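Local atomic coordinates of putative transcriptional regulator (Clostridium difficile, PDB entry 3QI7), a protein that is of unknown function but has a periplasmic binding protein-like fold, suggesting that it may bind a small ligand such as a sugar. Residues V92-Q97 / F309-A314; I115-P120 / Y316-M321; V132-G137 / E329-P334. All coordinates share one frame; numbering follows the deposited sequence.

Contact 1. Residues V92-Q97 / F309-A314; sequences VVSTDQ and FLPSLA
Pro311, a proline within a helix, turns its ring carbons to the hydroxyl of Ser94 on strand 88-94. Ser94 OG is 4.0 Å from Pro311 CB, with CG of the ring equally near and CD barely farther, so the oxygen rests alongside one flank of the pyrrolidine without bonding to it. Its polar partner is the backbone oxygen of Ala119, which accepts its hydrogen bond; the hydroxyl is therefore satisfied although it lies against hydrocarbon. The ring nitrogen has no hydrogen to give to the preceding turn, and the helix kinks there. Two residues on, helical bonds are present, with Leu313 N to Phe309 O at 2.8 Å and Ala314 N to Leu310 O at 2.9 Å.

One helical turn after the proline, Ala314 meets Val92, which points to the same side of the strand as Ser94, two residues on. Val92 CG1 reaches Ala314 CB at 3.6 Å. With CG1 trans to the backbone nitrogen (chi1 175°), the other branch, CG2, falls beside the carbonyl of Ala314, 4.0 Å from its O. The backbones come close here: the CA atoms of Ser94 and Pro311 are 6.3 Å apart. Further along this segment, Thr95 opens an ST turn, in which Thr95 OG1 accepts from Gln97 N at 3.1 Å with an N-H...O angle of 162°.

This strand-helix layering is that of an alpha/beta Rossmann-like domain. Strand 88-94 runs between strands 13-19 and 115-118, to which Val92 and Val93 are hydrogen-bonded, while helix 306-324 covers it, touching helix 26-42 through Ser312, helix 334-345 through Leu313 and strand 134-137 through Leu310.

Contact 2. Residues I115-P120 / Y316-M321; sequences ITISAP and YLATEM
No aromatic ring or other flat group takes part where Ile115 and Ile117 meet Ala318 and Met321; aliphatic branches and one selenium make the interface. Met321 is built as selenomethionine. Ile115 grips it with both branches: CD1, at the end of an extended chain (chi2 178°), presses on Met321 CB at 3.5 Å, while CG2 lies 3.9 Å from Met321 SE. A bend at the last torsion of Met321 (chi3 85°) folds its methyl back, and CE also comes to 4.0 Å from Ile115 CG2. The two side chains thus cross at a slant and touch at more than one point.

Two residues along the strand, on the same face, Ile117 sends CD1 to Ala318 CB at 3.8 Å; the same methyl lies 4.5 Å from Met321 SE, a looser approach. The spacing of two on the strand against three on the helix fits opposed directions, and the segment axes indeed run at 164° to each other, 9.7 Å apart at closest approach. Ala90 of the neighbouring strand touches both Ile115 and Ala318. A helix lying antiparallel over the parallel strands of a central sheet, joined by hydrocarbon, is characteristic of the Rossmann-like domains of periplasmic binding protein-like folds.

Contact 3. Residues V132-G137 / E329-P334; sequences VDVNLG and EDVCDP
Val134 and Cys332 join the central sheet of the Rossmann-like domain to the turn that follows the short helix 328-331. The apolar part is small. Val134 stands with CG1 opposite its backbone nitrogen (chi1 -178°), which presents both methyls to the sulfur: Cys332 SG is 3.8 Å from CG2 and 3.9 Å from CG1, and so sits at the fork of the valine. Val331 adds a second touch, its CG2 at 4.1 Å from Val134 CG2, with the two valine side chains crossing at about a right angle. Met321, from helix 306-324, touches both valines.

No hydrogen bond crosses between the segments. Asp133 pairs through OD2 with Lys108 in a salt bridge, and the same oxygen accepts from Thr116 N, tying the residue just before strand 134-137 to strand 115-118. On the other segment, Cys332 is the centre of an inverse gamma turn, closed by a weak bond from Asp333 N to Val331 O at 2.9 Å. The turn leads directly into helix 334-345, where Asp333 is the N-cap and its OD2 accepts from Tyr336 N.

The side-chain amide of Asn135, which also donates to the backbone oxygen of Asn360, turns back over the first residue past helix 125-131: Asn135 ND2 donates to Val132 O at 3.1 Å, with an N-H...O angle of 144° and the donor standing 55° out of the carbonyl plane.

The three contacts take their first segments from adjacent, mutually parallel strands of one mixed sheet, 88-94, 115-118 and 134-137, and their second segments follow in the same order late in the chain. Contacts 1 and 2 share helix 306-324, whereas contact 3 uses the next helix, 328-331. Centres lie about 9 Å apart for contacts 1 and 2, 8 Å for contacts 2 and 3, and 13 Å for contacts 1 and 3. About 170 residues, including a separate three-stranded sheet, intervene between the two sets. The late helices thus return to complete the first domain, consistent with the two-domain, multiple-crossover design of periplasmic binding proteins.

Contact 1. Residues V92-Q97 / F309-A314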
ATOM      1  N   VAL A  92      14.205  -3.658  -7.767  1.00 24.22           N
ATOM      2  CA  VAL A  92      13.098  -3.376  -6.886  1.00 25.01           C
ATOM      3  C   VAL A  92      12.213  -4.627  -6.830  1.00 24.18           C
ATOM      4  O   VAL A  92      11.827  -5.165  -7.864  1.00 25.24           O
ATOM      5  CB  VAL A  92      12.258  -2.152  -7.417  1.00 23.49           C
ATOM      6  CG1 VAL A  92      11.013  -1.906  -6.558  1.00 22.44           C
ATOM      7  CG2 VAL A  92      13.135  -0.880  -7.506  1.00 23.40           C
ATOM      8  N   VAL A  93      11.891  -5.080  -5.626  1.00 23.34           N
ATOM      9  CA  VAL A  93      10.993  -6.212  -5.427  1.00 24.20           C
ATOM     10  C   VAL A  93       9.732  -5.741  -4.685  1.00 22.27           C
ATOM     11  O   VAL A  93       9.829  -5.114  -3.639  1.00 23.55           O
ATOM     12  CB  VAL A  93      11.705  -7.331  -4.628  1.00 26.03           C
ATOM     13  CG1 VAL A  93      10.729  -8.473  -4.348  1.00 26.72           C
ATOM     14  CG2 VAL A  93      12.935  -7.831  -5.363  1.00 26.68           C
ATOM     15  N   SER A  94       8.552  -6.009  -5.239  1.00 19.33           N
ATOM     16  CA  SER A  94       7.304  -5.643  -4.611  1.00 22.16           C
ATOM     17  C   SER A  94       6.361  -6.856  -4.402  1.00 24.34           C
ATOM     18  O   SER A  94       5.721  -7.303  -5.338  1.00 22.74           O
ATOM     19  CB  SER A  94       6.595  -4.554  -5.451  1.00 25.44           C
ATOM     20  OG  SER A  94       5.481  -3.987  -4.752  1.00 22.79           O
ATOM     21  N   THR A  95       6.287  -7.365  -3.168  1.00 25.22           N
ATOM     22  CA  THR A  95       5.328  -8.419  -2.777  1.00 24.31           C
ATOM     23  C   THR A  95       5.105  -8.376  -1.258  1.00 25.14           C
ATOM     24  O   THR A  95       6.050  -8.185  -0.495  1.00 27.19           O
ATOM     25  CB  THR A  95       5.824  -9.879  -3.177  1.00 27.41           C
ATOM     26  OG1 THR A  95       4.899 -10.885  -2.699  1.00 26.65           O
ATOM     27  CG2 THR A  95       7.210 -10.191  -2.585  1.00 25.73           C
ATOM     28  N   ASP A  96       3.874  -8.591  -0.813  1.00 25.88           N
ATOM     29  CA  ASP A  96       3.577  -8.716   0.627  1.00 28.56           C
ATOM     30  C   ASP A  96       4.055 -10.059   1.218  1.00 28.74           C
ATOM     31  O   ASP A  96       4.014 -10.249   2.431  1.00 30.14           O
ATOM     32  CB  ASP A  96       2.056  -8.617   0.872  1.00 29.98           C
ATOM     33  CG  ASP A  96       1.482  -7.243   0.578  1.00 41.45           C
ATOM     34  OD1 ASP A  96       2.135  -6.203   0.891  1.00 44.38           O
ATOM     35  OD2 ASP A  96       0.331  -7.220   0.064  1.00 46.88           O
ATOM     36  N   GLN A  97       4.530 -10.975   0.377  1.00 26.45           N
ATOM     37  CA  GLN A  97       4.923 -12.294   0.813  1.00 29.82           C
ATOM     38  C   GLN A  97       6.437 -12.358   1.102  1.00 28.76           C
ATOM     39  O   GLN A  97       7.226 -11.558   0.581  1.00 29.81           O
ATOM     40  CB  GLN A  97       4.522 -13.327  -0.236  1.00 29.74           C
ATOM     41  CG  GLN A  97       3.018 -13.316  -0.553  1.00 36.06           C
ATOM     42  CD  GLN A  97       2.610 -14.445  -1.455  1.00 39.46           C
ATOM     43  OE1 GLN A  97       2.664 -15.626  -1.072  1.00 36.16           O
ATOM     44  NE2 GLN A  97       2.213 -14.100  -2.680  1.00 30.99           N
ATOM     45  N   PHE A 309       1.759   3.133  -4.750  1.00 20.98           N
ATOM     46  CA  PHE A 309       2.756   4.088  -4.297  1.00 18.40           C
ATOM     47  C   PHE A 309       4.138   3.499  -4.015  1.00 19.41           C
ATOM     48  O   PHE A 309       5.132   4.062  -4.475  1.00 17.55           O
ATOM     49  CB  PHE A 309       2.235   4.888  -3.074  1.00 14.95           C
ATOM     50  CG  PHE A 309       3.213   5.881  -2.562  1.00 17.62           C
ATOM     51  CD1 PHE A 309       3.426   7.074  -3.235  1.00 15.26           C
ATOM     52  CD2 PHE A 309       3.996   5.586  -1.431  1.00 19.04           C
ATOM     53  CE1 PHE A 309       4.364   8.012  -2.755  1.00 18.59           C
ATOM     54  CE2 PHE A 309       4.922   6.500  -0.938  1.00 21.25           C
ATOM     55  CZ  PHE A 309       5.132   7.704  -1.616  1.00 16.65           C
ATOM     56  N   LEU A 310       4.226   2.410  -3.253  1.00 17.51           N
ATOM     57  CA  LEU A 310       5.536   1.904  -2.846  1.00 20.00           C
ATOM     58  C   LEU A 310       6.399   1.541  -4.063  1.00 21.21           C
ATOM     59  O   LEU A 310       7.543   2.008  -4.167  1.00 23.08           O
ATOM     60  CB  LEU A 310       5.443   0.725  -1.860  1.00 20.73           C
ATOM     61  CG  LEU A 310       4.927   1.096  -0.466  1.00 21.90           C
ATOM     62  CD1 LEU A 310       4.461  -0.165   0.296  1.00 21.30           C
ATOM     63  CD2 LEU A 310       5.982   1.938   0.332  1.00 27.43           C
ATOM     64  N   PRO A 311       5.874   0.714  -4.979  1.00 21.55           N
ATOM     65  CA  PRO A 311       6.711   0.392  -6.151  1.00 21.14           C
ATOM     66  C   PRO A 311       7.024   1.620  -7.044  1.00 20.13           C
ATOM     67  O   PRO A 311       8.138   1.735  -7.536  1.00 18.84           O
ATOM     68  CB  PRO A 311       5.888  -0.681  -6.897  1.00 23.25           C
ATOM     69  CG  PRO A 311       4.518  -0.470  -6.444  1.00 20.68           C
ATOM     70  CD  PRO A 311       4.605  -0.027  -5.013  1.00 21.74           C
ATOM     71  N   SER A 312       6.078   2.533  -7.226  0.50 22.17           N
ATOM     72  CA  SER A 312       6.364   3.733  -8.023  0.50 20.56           C
ATOM     73  C   SER A 312       7.415   4.626  -7.361  0.50 21.28           C
ATOM     74  O   SER A 312       8.283   5.161  -8.049  0.50 22.05           O
ATOM     75  CB  SER A 312       5.099   4.536  -8.306  0.50 21.68           C
ATOM     76  OG  SER A 312       5.366   5.512  -9.293  0.50 18.77           O
ATOM     77  N   LEU A 313       7.331   4.803  -6.043  1.00 19.20           N
ATOM     78  CA  LEU A 313       8.350   5.561  -5.306  1.00 21.25           C
ATOM     79  C   LEU A 313       9.703   4.868  -5.415  1.00 22.19           C
ATOM     80  O   LEU A 313      10.736   5.524  -5.623  1.00 21.31           O
ATOM     81  CB  LEU A 313       7.970   5.719  -3.820  1.00 22.54           C
ATOM     82  CG  LEU A 313       9.065   6.248  -2.875  1.00 20.83           C
ATOM     83  CD1 LEU A 313       9.470   7.668  -3.307  1.00 21.59           C
ATOM     84  CD2 LEU A 313       8.664   6.241  -1.386  1.00 21.21           C
ATOM     85  N   ALA A 314       9.710   3.551  -5.216  1.00 21.20           N
ATOM     86  CA  ALA A 314      10.974   2.766  -5.292  1.00 21.18           C
ATOM     87  C   ALA A 314      11.628   2.877  -6.669  1.00 21.41           C
ATOM     88  O   ALA A 314      12.860   3.031  -6.771  1.00 20.77           O
ATOM     89  CB  ALA A 314      10.741   1.274  -4.908  1.00 18.20           C
TER

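Contact 2. Residues I115-P120 / Y316-M321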
ATOM      1  N   ILE A 115      21.789  -1.619  -6.757  1.00 31.62           N
ATOM      2  CA  ILE A 115      20.995  -1.039  -5.684  1.00 30.25           C
ATOM      3  C   ILE A 115      19.763  -1.901  -5.492  1.00 29.99           C
ATOM      4  O   ILE A 115      18.990  -2.065  -6.428  1.00 29.44           O
ATOM      5  CB  ILE A 115      20.571   0.360  -6.081  1.00 32.85           C
ATOM      6  CG1 ILE A 115      21.820   1.237  -6.207  1.00 33.63           C
ATOM      7  CG2 ILE A 115      19.603   0.950  -5.058  1.00 31.08           C
ATOM      8  CD1 ILE A 115      21.508   2.642  -6.648  1.00 37.10           C
ATOM      9  N   THR A 116      19.585  -2.467  -4.305  1.00 27.75           N
ATOM     10  CA  THR A 116      18.400  -3.296  -4.019  1.00 28.18           C
ATOM     11  C   THR A 116      17.386  -2.596  -3.110  1.00 27.10           C
ATOM     12  O   THR A 116      17.754  -1.958  -2.125  1.00 25.98           O
ATOM     13  CB  THR A 116      18.829  -4.647  -3.398  1.00 28.13           C
ATOM     14  OG1 THR A 116      19.706  -4.408  -2.290  1.00 27.63           O
ATOM     15  CG2 THR A 116      19.536  -5.518  -4.467  1.00 25.40           C
ATOM     16  N   ILE A 117      16.103  -2.709  -3.457  1.00 25.33           N
ATOM     17  CA  ILE A 117      15.048  -1.986  -2.779  1.00 23.36           C
ATOM     18  C   ILE A 117      13.836  -2.911  -2.598  1.00 23.46           C
ATOM     19  O   ILE A 117      13.356  -3.508  -3.574  1.00 24.92           O
ATOM     20  CB  ILE A 117      14.603  -0.743  -3.594  1.00 24.65           C
ATOM     21  CG1 ILE A 117      15.804   0.101  -4.022  1.00 26.76           C
ATOM     22  CG2 ILE A 117      13.551   0.092  -2.817  1.00 22.15           C
ATOM     23  CD1 ILE A 117      15.447   1.368  -4.717  1.00 25.96           C
ATOM     24  N   SER A 118      13.397  -3.076  -1.358  1.00 22.52           N
ATOM     25  CA  SER A 118      12.135  -3.740  -1.055  1.00 21.80           C
ATOM     26  C   SER A 118      11.041  -2.645  -1.026  1.00 22.34           C
ATOM     27  O   SER A 118      11.231  -1.543  -0.448  1.00 20.91           O
ATOM     28  CB  SER A 118      12.218  -4.552   0.260  1.00 24.35           C
ATOM     29  OG  SER A 118      12.430  -3.717   1.424  1.00 21.87           O
ATOM     30  N   ALA A 119       9.906  -2.942  -1.643  1.00 20.82           N
ATOM     31  CA  ALA A 119       8.856  -1.968  -1.792  1.00 19.82           C
ATOM     32  C   ALA A 119       7.432  -2.540  -2.050  1.00 17.92           C
ATOM     33  O   ALA A 119       6.790  -2.227  -3.038  1.00 20.97           O
ATOM     34  CB  ALA A 119       9.271  -0.981  -2.869  1.00 20.13           C
ATOM     35  N   PRO A 120       6.904  -3.372  -1.119  1.00 20.30           N
ATOM     36  CA  PRO A 120       7.533  -3.919   0.074  1.00 18.75           C
ATOM     37  C   PRO A 120       8.032  -5.326  -0.187  1.00 21.38           C
ATOM     38  O   PRO A 120       7.886  -5.827  -1.295  1.00 24.21           O
ATOM     39  CB  PRO A 120       6.350  -3.975   1.070  1.00 21.69           C
ATOM     40  CG  PRO A 120       5.171  -4.477   0.157  1.00 22.52           C
ATOM     41  CD  PRO A 120       5.478  -3.787  -1.218  1.00 19.94           C
ATOM     42  N   TYR A 316      11.342   5.434  -8.870  1.00 23.22           N
ATOM     43  CA  TYR A 316      11.848   6.806  -8.990  1.00 21.58           C
ATOM     44  C   TYR A 316      13.117   6.993  -8.179  1.00 23.79           C
ATOM     45  O   TYR A 316      14.048   7.672  -8.623  1.00 23.37           O
ATOM     46  CB  TYR A 316      10.804   7.840  -8.526  1.00 22.97           C
ATOM     47  CG  TYR A 316       9.672   8.135  -9.501  1.00 21.18           C
ATOM     48  CD1 TYR A 316       9.902   8.342 -10.853  1.00 26.87           C
ATOM     49  CD2 TYR A 316       8.385   8.237  -9.056  1.00 26.98           C
ATOM     50  CE1 TYR A 316       8.840   8.630 -11.745  1.00 29.58           C
ATOM     51  CE2 TYR A 316       7.336   8.511  -9.916  1.00 26.82           C
ATOM     52  CZ  TYR A 316       7.566   8.712 -11.257  1.00 32.09           C
ATOM     53  OH  TYR A 316       6.489   8.977 -12.070  1.00 33.17           O
ATOM     54  N   LEU A 317      13.172   6.383  -6.992  1.00 21.92           N
ATOM     55  CA  LEU A 317      14.339   6.479  -6.121  1.00 24.93           C
ATOM     56  C   LEU A 317      15.525   5.761  -6.743  1.00 25.62           C
ATOM     57  O   LEU A 317      16.646   6.300  -6.769  1.00 27.94           O
ATOM     58  CB  LEU A 317      14.021   5.849  -4.752  1.00 25.81           C
ATOM     59  CG  LEU A 317      14.660   6.354  -3.471  1.00 33.82           C
ATOM     60  CD1 LEU A 317      14.762   7.890  -3.392  1.00 25.88           C
ATOM     61  CD2 LEU A 317      13.830   5.781  -2.304  1.00 31.08           C
ATOM     62  N   ALA A 318      15.295   4.528  -7.197  1.00 25.73           N
ATOM     63  CA  ALA A 318      16.356   3.757  -7.851  1.00 24.73           C
ATOM     64  C   ALA A 318      16.948   4.557  -9.016  1.00 25.72           C
ATOM     65  O   ALA A 318      18.157   4.712  -9.127  1.00 25.40           O
ATOM     66  CB  ALA A 318      15.832   2.399  -8.347  1.00 27.28           C
ATOM     67  N   THR A 319      16.094   5.070  -9.891  1.00 25.53           N
ATOM     68  CA  THR A 319      16.549   5.892 -11.037  1.00 27.59           C
ATOM     69  C   THR A 319      17.411   7.093 -10.602  1.00 28.14           C
ATOM     70  O   THR A 319      18.489   7.361 -11.167  1.00 30.81           O
ATOM     71  CB  THR A 319      15.334   6.360 -11.862  1.00 28.10           C
ATOM     72  OG1 THR A 319      14.637   5.200 -12.328  1.00 31.45           O
ATOM     73  CG2 THR A 319      15.763   7.238 -13.059  1.00 28.38           C
ATOM     74  N   GLU A 320      16.945   7.809  -9.587  1.00 27.68           N
ATOM     75  CA  GLU A 320      17.657   8.977  -9.089  1.00 28.34           C
ATOM     76  C   GLU A 320      18.996   8.554  -8.512  1.00 28.40           C
ATOM     77  O   GLU A 320      20.021   9.233  -8.693  1.00 25.49           O
ATOM     78  CB  GLU A 320      16.825   9.677  -8.017  1.00 29.10           C
ATOM     79  CG  GLU A 320      17.479  10.885  -7.332  1.00 31.46           C
ATOM     80  CD  GLU A 320      17.444  12.153  -8.164  1.00 40.26           C
ATOM     81  OE1 GLU A 320      16.673  12.208  -9.138  1.00 40.54           O
ATOM     82  OE2 GLU A 320      18.192  13.107  -7.818  1.00 44.79           O
HETATM   83  N   MSE A 321      18.969   7.438  -7.784  1.00 28.21           N
HETATM   84  CA  MSE A 321      20.178   6.943  -7.127  1.00 29.01           C
HETATM   85  C   MSE A 321      21.230   6.546  -8.157  1.00 31.10           C
HETATM   86  O   MSE A 321      22.421   6.823  -7.964  1.00 31.10           O
HETATM   87  CB  MSE A 321      19.846   5.744  -6.205  1.00 28.13           C
HETATM   88  CG  MSE A 321      19.141   6.142  -4.918  1.00 22.36           C
HETATM   89 SE   MSE A 321      18.512   4.559  -3.909  0.75 29.12          SE
HETATM   90  CE  MSE A 321      20.241   4.276  -2.981  1.00 21.08           C
TER

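Contact 3. Residues V132-G137 / E329-P334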
ATOM      1  N   VAL A 132      19.225  -5.824   2.448  1.00 28.25           N
ATOM      2  CA  VAL A 132      18.698  -5.069   1.297  1.00 26.56           C
ATOM      3  C   VAL A 132      19.017  -3.593   1.499  1.00 26.91           C
ATOM      4  O   VAL A 132      18.881  -3.070   2.625  1.00 26.80           O
ATOM      5  CB  VAL A 132      17.161  -5.302   1.141  1.00 26.98           C
ATOM      6  CG1 VAL A 132      16.593  -4.510  -0.037  1.00 21.88           C
ATOM      7  CG2 VAL A 132      16.845  -6.817   1.019  1.00 23.11           C
ATOM      8  N   ASP A 133      19.447  -2.896   0.442  1.00 27.90           N
ATOM      9  CA  ASP A 133      19.935  -1.503   0.605  1.00 26.13           C
ATOM     10  C   ASP A 133      18.876  -0.493   1.135  1.00 25.30           C
ATOM     11  O   ASP A 133      19.151   0.240   2.075  1.00 25.16           O
ATOM     12  CB  ASP A 133      20.507  -0.946  -0.716  1.00 26.25           C
ATOM     13  CG  ASP A 133      21.665  -1.763  -1.256  1.00 33.44           C
ATOM     14  OD1 ASP A 133      22.471  -2.246  -0.442  1.00 39.03           O
ATOM     15  OD2 ASP A 133      21.779  -1.912  -2.514  1.00 36.57           O
ATOM     16  N   VAL A 134      17.701  -0.434   0.485  1.00 24.00           N
ATOM     17  CA  VAL A 134      16.600   0.490   0.840  1.00 23.23           C
ATOM     18  C   VAL A 134      15.327  -0.320   1.008  1.00 21.55           C
ATOM     19  O   VAL A 134      15.024  -1.178   0.185  1.00 21.36           O
ATOM     20  CB  VAL A 134      16.382   1.582  -0.230  1.00 22.59           C
ATOM     21  CG1 VAL A 134      15.257   2.552   0.191  1.00 20.70           C
ATOM     22  CG2 VAL A 134      17.683   2.348  -0.478  1.00 21.79           C
ATOM     23  N   ASN A 135      14.643  -0.092   2.117  1.00 19.68           N
ATOM     24  CA  ASN A 135      13.446  -0.832   2.499  1.00 22.63           C
ATOM     25  C   ASN A 135      12.303   0.113   2.834  1.00 22.32           C
ATOM     26  O   ASN A 135      12.430   0.961   3.698  1.00 22.10           O
ATOM     27  CB  ASN A 135      13.766  -1.758   3.668  1.00 21.27           C
ATOM     28  CG  ASN A 135      14.868  -2.748   3.317  1.00 24.08           C
ATOM     29  OD1 ASN A 135      14.615  -3.718   2.596  1.00 24.43           O
ATOM     30  ND2 ASN A 135      16.107  -2.469   3.754  1.00 24.33           N
ATOM     31  N   LEU A 136      11.208  -0.040   2.104  1.00 20.32           N
ATOM     32  CA  LEU A 136      10.038   0.791   2.212  1.00 18.62           C
ATOM     33  C   LEU A 136       8.861  -0.108   2.514  1.00 21.16           C
ATOM     34  O   LEU A 136       8.729  -1.187   1.923  1.00 20.83           O
ATOM     35  CB  LEU A 136       9.776   1.479   0.888  1.00 19.29           C
ATOM     36  CG  LEU A 136      10.935   2.294   0.298  1.00 22.30           C
ATOM     37  CD1 LEU A 136      10.551   2.770  -1.146  1.00 26.81           C
ATOM     38  CD2 LEU A 136      11.283   3.449   1.202  1.00 24.13           C
ATOM     39  N   GLY A 137       8.044   0.290   3.481  1.00 20.09           N
ATOM     40  CA  GLY A 137       6.935  -0.536   3.902  1.00 23.80           C
ATOM     41  C   GLY A 137       5.935   0.243   4.722  1.00 25.01           C
ATOM     42  O   GLY A 137       5.945   1.474   4.760  1.00 21.00           O
ATOM     43  N   GLU A 329      22.722   5.625   2.447  1.00 29.71           N
ATOM     44  CA  GLU A 329      22.952   6.680   3.427  1.00 31.90           C
ATOM     45  C   GLU A 329      22.422   8.006   2.932  1.00 33.50           C
ATOM     46  O   GLU A 329      21.961   8.802   3.732  1.00 33.15           O
ATOM     47  CB  GLU A 329      24.442   6.877   3.767  1.00 36.22           C
ATOM     48  CG  GLU A 329      25.130   5.684   4.392  1.00 42.87           C
ATOM     49  CD  GLU A 329      25.781   4.775   3.348  1.00 54.44           C
ATOM     50  OE1 GLU A 329      25.312   4.760   2.183  1.00 34.26           O
ATOM     51  OE2 GLU A 329      26.752   4.069   3.702  1.00 57.76           O
ATOM     52  N   ASP A 330      22.495   8.238   1.620  1.00 31.88           N
ATOM     53  CA  ASP A 330      22.083   9.523   1.025  1.00 31.63           C
ATOM     54  C   ASP A 330      20.575   9.711   0.978  1.00 29.29           C
ATOM     55  O   ASP A 330      20.088  10.848   1.077  1.00 29.80           O
ATOM     56  CB  ASP A 330      22.589   9.644  -0.401  1.00 30.87           C
ATOM     57  CG  ASP A 330      24.085   9.647  -0.498  1.00 31.88           C
ATOM     58  OD1 ASP A 330      24.715  10.461   0.201  1.00 37.26           O
ATOM     59  OD2 ASP A 330      24.623   8.849  -1.284  1.00 33.05           O
ATOM     60  N   VAL A 331      19.834   8.617   0.837  1.00 27.52           N
ATOM     61  CA  VAL A 331      18.386   8.716   0.600  1.00 26.22           C
ATOM     62  C   VAL A 331      17.507   8.260   1.780  1.00 24.61           C
ATOM     63  O   VAL A 331      16.370   8.688   1.875  1.00 25.06           O
ATOM     64  CB  VAL A 331      17.944   7.995  -0.726  1.00 24.88           C
ATOM     65  CG1 VAL A 331      18.772   8.507  -1.933  1.00 25.19           C
ATOM     66  CG2 VAL A 331      18.019   6.476  -0.623  1.00 25.72           C
ATOM     67  N   CYS A 332      18.034   7.425   2.674  1.00 25.17           N
ATOM     68  CA  CYS A 332      17.227   6.856   3.745  1.00 24.74           C
ATOM     69  C   CYS A 332      17.198   7.818   4.939  1.00 26.48           C
ATOM     70  O   CYS A 332      17.950   7.665   5.911  1.00 24.83           O
ATOM     71  CB  CYS A 332      17.715   5.471   4.140  1.00 26.09           C
ATOM     72  SG  CYS A 332      17.491   4.237   2.858  1.00 26.44           S
ATOM     73  N   ASP A 333      16.325   8.820   4.817  1.00 24.47           N
ATOM     74  CA  ASP A 333      16.149   9.890   5.801  1.00 24.50           C
ATOM     75  C   ASP A 333      14.732  10.437   5.603  1.00 23.71           C
ATOM     76  O   ASP A 333      14.350  10.714   4.475  1.00 22.00           O
ATOM     77  CB  ASP A 333      17.180  10.979   5.539  1.00 25.83           C
ATOM     78  CG  ASP A 333      16.846  12.311   6.225  1.00 33.34           C
ATOM     79  OD1 ASP A 333      17.074  12.436   7.437  1.00 33.52           O
ATOM     80  OD2 ASP A 333      16.373  13.247   5.545  1.00 30.65           O
ATOM     81  N   PRO A 334      13.944  10.587   6.689  1.00 23.64           N
ATOM     82  CA  PRO A 334      12.537  11.012   6.505  1.00 22.15           C
ATOM     83  C   PRO A 334      12.351  12.320   5.721  1.00 23.48           C
ATOM     84  O   PRO A 334      11.480  12.379   4.831  1.00 22.74           O
ATOM     85  CB  PRO A 334      12.055  11.206   7.943  1.00 23.77           C
ATOM     86  CG  PRO A 334      12.895  10.305   8.732  1.00 23.29           C
ATOM     87  CD  PRO A 334      14.238  10.362   8.116  1.00 23.54           C
TER